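PDB 4Y9V: particle-associated lyase from Acinetobacter bacteriophage AP22, which probably degrades the capsular polysaccharide of Acinetobacter baumannii as a trimeric tailspike lyase. Local coordinates for residues 561-566 with 613-618. Sequence-based numbering, arbitrary orientation.
Sequences GNLVGS and TFNLYW
Gly561 and Asn615 form an antiparallel hydrogen-bonded pair at the end of strand 555-561, within the C-terminal Ig-like domain and far from the glycan pocket. The Gly561 N to Asn615 O and Asn615 N to Gly561 O bonds are both 2.9 Å. Beyond this pair the chain leaves strand 613-623 and enters a type II beta turn from Leu563 to Ser566. Strand 613-623 pairs on its other side with strand 518-531.

The Asn615 amide takes over where the backbone ladder stops. CG stands beside the backbone N (chi1 -77°), and ND2 reaches Asn562 O at 3.3 Å in a weak, bent bond. ND2 also makes a weak bond to Tyr617 OH. Water 3 accepts from both ND2 and Val564 N. Water 1 donates to Asn562 O and bonds Tyr617 OH, which lies 3.6 Å from that carbonyl. The Tyr617 ring turns an edge to Gly561, with CE2 4.1 Å from Gly561 N.

Leu563 crosses the Asn615 side chain at about a right angle. Its CD2 lies 3.6 Å from Asn615 OD1, while CD1 meets Thr613 CG2 at 4.1 Å. Water 2 donates to Asn562 OD1 and Thr613 O. Asn562 ND2 bonds Ser591 O of the second subunit and, weakly, Ala567 O of its own chain, and Phe614 packs edge-to-face on Phe574.

Two backbone bonds thus hold the strand end, while one weak amide bond and three waters carry the polar link on to Asn562 and the start of the turn. Asn562 joins this link to the subunit interface.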
ATOM      1  N   GLY A 561     -38.137   8.470  25.031  1.00  5.14           N
ATOM      2  CA  GLY A 561     -38.127   7.104  25.471  1.00  5.46           C
ATOM      3  C   GLY A 561     -37.830   6.941  26.934  1.00  5.27           C
ATOM      4  O   GLY A 561     -37.461   7.867  27.664  1.00  5.52           O
ATOM      5  N   ASN A 562     -37.979   5.692  27.372  1.00  5.42           N
ATOM      6  CA  ASN A 562     -37.813   5.308  28.762  1.00  5.47           C
ATOM      7  C   ASN A 562     -36.344   5.282  29.164  1.00  5.44           C
ATOM      8  O   ASN A 562     -35.429   5.187  28.333  1.00  6.68           O
ATOM      9  CB  ASN A 562     -38.461   3.942  28.923  1.00  6.72           C
ATOM     10  CG  ASN A 562     -38.807   3.556  30.340  1.00  7.30           C
ATOM     11  OD1 ASN A 562     -38.664   4.323  31.294  1.00  8.07           O
ATOM     12  ND2 ASN A 562     -39.348   2.352  30.431  1.00  8.91           N
ATOM     13  N   LEU A 563     -36.127   5.358  30.475  1.00  5.78           N
ATOM     14  CA  LEU A 563     -34.829   5.205  31.088  1.00  5.76           C
ATOM     15  C   LEU A 563     -34.377   3.739  31.122  1.00  5.79           C
ATOM     16  O   LEU A 563     -35.209   2.842  31.364  1.00  6.26           O
ATOM     17  CB  LEU A 563     -34.878   5.664  32.565  1.00  5.92           C
ATOM     18  CG  LEU A 563     -35.299   7.109  32.807  1.00  6.50           C
ATOM     19  CD1 LEU A 563     -35.418   7.329  34.301  1.00  7.85           C
ATOM     20  CD2 LEU A 563     -34.358   8.102  32.153  1.00  8.19           C
ATOM     21  N   VAL A 564     -33.086   3.488  31.002  1.00  6.03           N
ATOM     22  CA  VAL A 564     -32.581   2.147  31.248  1.00  6.06           C
ATOM     23  C   VAL A 564     -32.946   1.748  32.658  1.00  5.78           C
ATOM     24  O   VAL A 564     -32.953   2.571  33.607  1.00  6.48           O
ATOM     25  CB  VAL A 564     -31.048   2.082  31.005  1.00  6.29           C
ATOM     26  CG1 VAL A 564     -30.227   2.867  32.011  1.00  6.88           C
ATOM     27  CG2 VAL A 564     -30.587   0.627  30.943  1.00  7.14           C
ATOM     28  N   GLY A 565     -33.251   0.474  32.870  1.00  6.48           N
ATOM     29  CA  GLY A 565     -33.558  -0.020  34.194  1.00  6.85           C
ATOM     30  C   GLY A 565     -35.016   0.099  34.599  1.00  6.48           C
ATOM     31  O   GLY A 565     -35.366  -0.296  35.703  1.00  8.64           O
ATOM     32  N   SER A 566     -35.857   0.683  33.754  0.93  6.30           N
ATOM     33  CA  SER A 566     -37.272   0.795  33.982  0.93  6.56           C
ATOM     34  C   SER A 566     -38.047  -0.144  33.084  0.93  6.35           C
ATOM     35  O   SER A 566     -37.665  -0.423  31.937  0.93  7.37           O
ATOM     36  CB  SER A 566     -37.729   2.241  33.737  0.93  6.92           C
ATOM     37  OG  SER A 566     -37.274   3.112  34.763  0.93  8.08           O
ATOM     38  N   THR A 613     -39.638  11.607  34.935  1.00  7.19           N
ATOM     39  CA  THR A 613     -38.275  11.660  34.408  1.00  6.62           C
ATOM     40  C   THR A 613     -38.137  10.649  33.283  1.00  6.31           C
ATOM     41  O   THR A 613     -38.533   9.465  33.430  1.00  7.08           O
ATOM     42  CB  THR A 613     -37.249  11.380  35.535  1.00  6.61           C
ATOM     43  OG1 THR A 613     -37.406  12.357  36.561  1.00  7.41           O
ATOM     44  CG2 THR A 613     -35.834  11.393  35.015  1.00  7.59           C
ATOM     45  N   PHE A 614     -37.587  11.086  32.144  1.00  6.06           N
ATOM     46  CA  PHE A 614     -37.494  10.235  30.956  1.00  6.17           C
ATOM     47  C   PHE A 614     -36.422  10.799  30.046  1.00  5.58           C
ATOM     48  O   PHE A 614     -35.867  11.867  30.308  1.00  6.67           O
ATOM     49  CB  PHE A 614     -38.869  10.078  30.291  1.00  6.93           C
ATOM     50  CG  PHE A 614     -39.489  11.432  29.911  1.00  7.03           C
ATOM     51  CD1 PHE A 614     -39.228  11.988  28.684  1.00  8.23           C
ATOM     52  CD2 PHE A 614     -40.308  12.083  30.803  1.00  7.77           C
ATOM     53  CE1 PHE A 614     -39.777  13.227  28.362  1.00  9.60           C
ATOM     54  CE2 PHE A 614     -40.858  13.310  30.483  1.00  8.71           C
ATOM     55  CZ  PHE A 614     -40.590  13.879  29.254  1.00  9.00           C
ATOM     56  N   ASN A 615     -36.142  10.087  28.967  1.00  5.31           N
ATOM     57  CA  ASN A 615     -35.106  10.508  28.019  1.00  5.19           C
ATOM     58  C   ASN A 615     -35.670  11.169  26.773  1.00  4.91           C
ATOM     59  O   ASN A 615     -36.685  10.739  26.210  1.00  5.43           O
ATOM     60  CB  ASN A 615     -34.299   9.292  27.581  1.00  5.27           C
ATOM     61  CG  ASN A 615     -33.310   8.834  28.631  1.00  5.29           C
ATOM     62  OD1 ASN A 615     -32.738   9.645  29.353  1.00  6.27           O
ATOM     63  ND2 ASN A 615     -33.109   7.512  28.667  1.00  6.11           N
ATOM     64  N   LEU A 616     -34.922  12.161  26.306  1.00  4.94           N
ATOM     65  CA  LEU A 616     -35.019  12.677  24.957  1.00  5.18           C
ATOM     66  C   LEU A 616     -33.722  12.302  24.226  1.00  5.22           C
ATOM     67  O   LEU A 616     -32.644  12.385  24.774  1.00  7.71           O
ATOM     68  CB  LEU A 616     -35.254  14.187  24.913  1.00  5.64           C
ATOM     69  CG  LEU A 616     -36.624  14.600  25.394  1.00  7.71           C
ATOM     70  CD1 LEU A 616     -36.731  16.078  25.614  1.00  7.89           C
ATOM     71  CD2 LEU A 616     -37.656  14.224  24.290  1.00 19.07           C
ATOM     72  N   TYR A 617     -33.881  11.907  22.974  1.00  5.13           N
ATOM     73  CA  TYR A 617     -32.784  11.515  22.109  1.00  5.32           C
ATOM     74  C   TYR A 617     -32.770  12.425  20.903  1.00  5.24           C
ATOM     75  O   TYR A 617     -33.817  12.898  20.443  1.00  6.06           O
ATOM     76  CB  TYR A 617     -32.940  10.072  21.655  1.00  5.53           C
ATOM     77  CG  TYR A 617     -32.988   9.089  22.779  1.00  5.56           C
ATOM     78  CD1 TYR A 617     -31.816   8.604  23.331  1.00  5.49           C
ATOM     79  CD2 TYR A 617     -34.196   8.618  23.300  1.00  5.99           C
ATOM     80  CE1 TYR A 617     -31.827   7.680  24.370  1.00  5.64           C
ATOM     81  CE2 TYR A 617     -34.219   7.684  24.320  1.00  6.04           C
ATOM     82  CZ  TYR A 617     -33.039   7.189  24.847  1.00  5.65           C
ATOM     83  OH  TYR A 617     -33.116   6.252  25.832  1.00  6.10           O
ATOM     84  N   TRP A 618     -31.583  12.625  20.322  1.00  5.45           N
ATOM     85  CA  TRP A 618     -31.450  13.469  19.165  1.00  5.61           C
ATOM     86  C   TRP A 618     -30.345  12.932  18.256  1.00  5.09           C
ATOM     87  O   TRP A 618     -29.398  12.287  18.711  1.00  5.24           O
ATOM     88  CB  TRP A 618     -31.170  14.954  19.565  1.00  6.24           C
ATOM     89  CG  TRP A 618     -29.893  15.083  20.355  1.00  6.26           C
ATOM     90  CD1 TRP A 618     -29.719  14.931  21.702  1.00  6.47           C
ATOM     91  CD2 TRP A 618     -28.594  15.292  19.810  1.00  6.14           C
ATOM     92  NE1 TRP A 618     -28.408  15.046  22.047  1.00  7.12           N
ATOM     93  CE2 TRP A 618     -27.685  15.279  20.881  1.00  6.53           C
ATOM     94  CE3 TRP A 618     -28.076  15.516  18.512  1.00  6.30           C
ATOM     95  CZ2 TRP A 618     -26.304  15.462  20.704  1.00  7.58           C
ATOM     96  CZ3 TRP A 618     -26.724  15.678  18.350  1.00  7.34           C
ATOM     97  CH2 TRP A 618     -25.844  15.671  19.430  1.00  8.05           C
TER
HETATM   98  O   HOH W   1     -35.435   4.688  25.562  1.00  6.10           O
HETATM   99  O   HOH W   2     -38.766   7.020  31.821  0.70 12.24           O
HETATM  100  O   HOH W   3     -31.408   5.791  30.355  1.00  6.83           O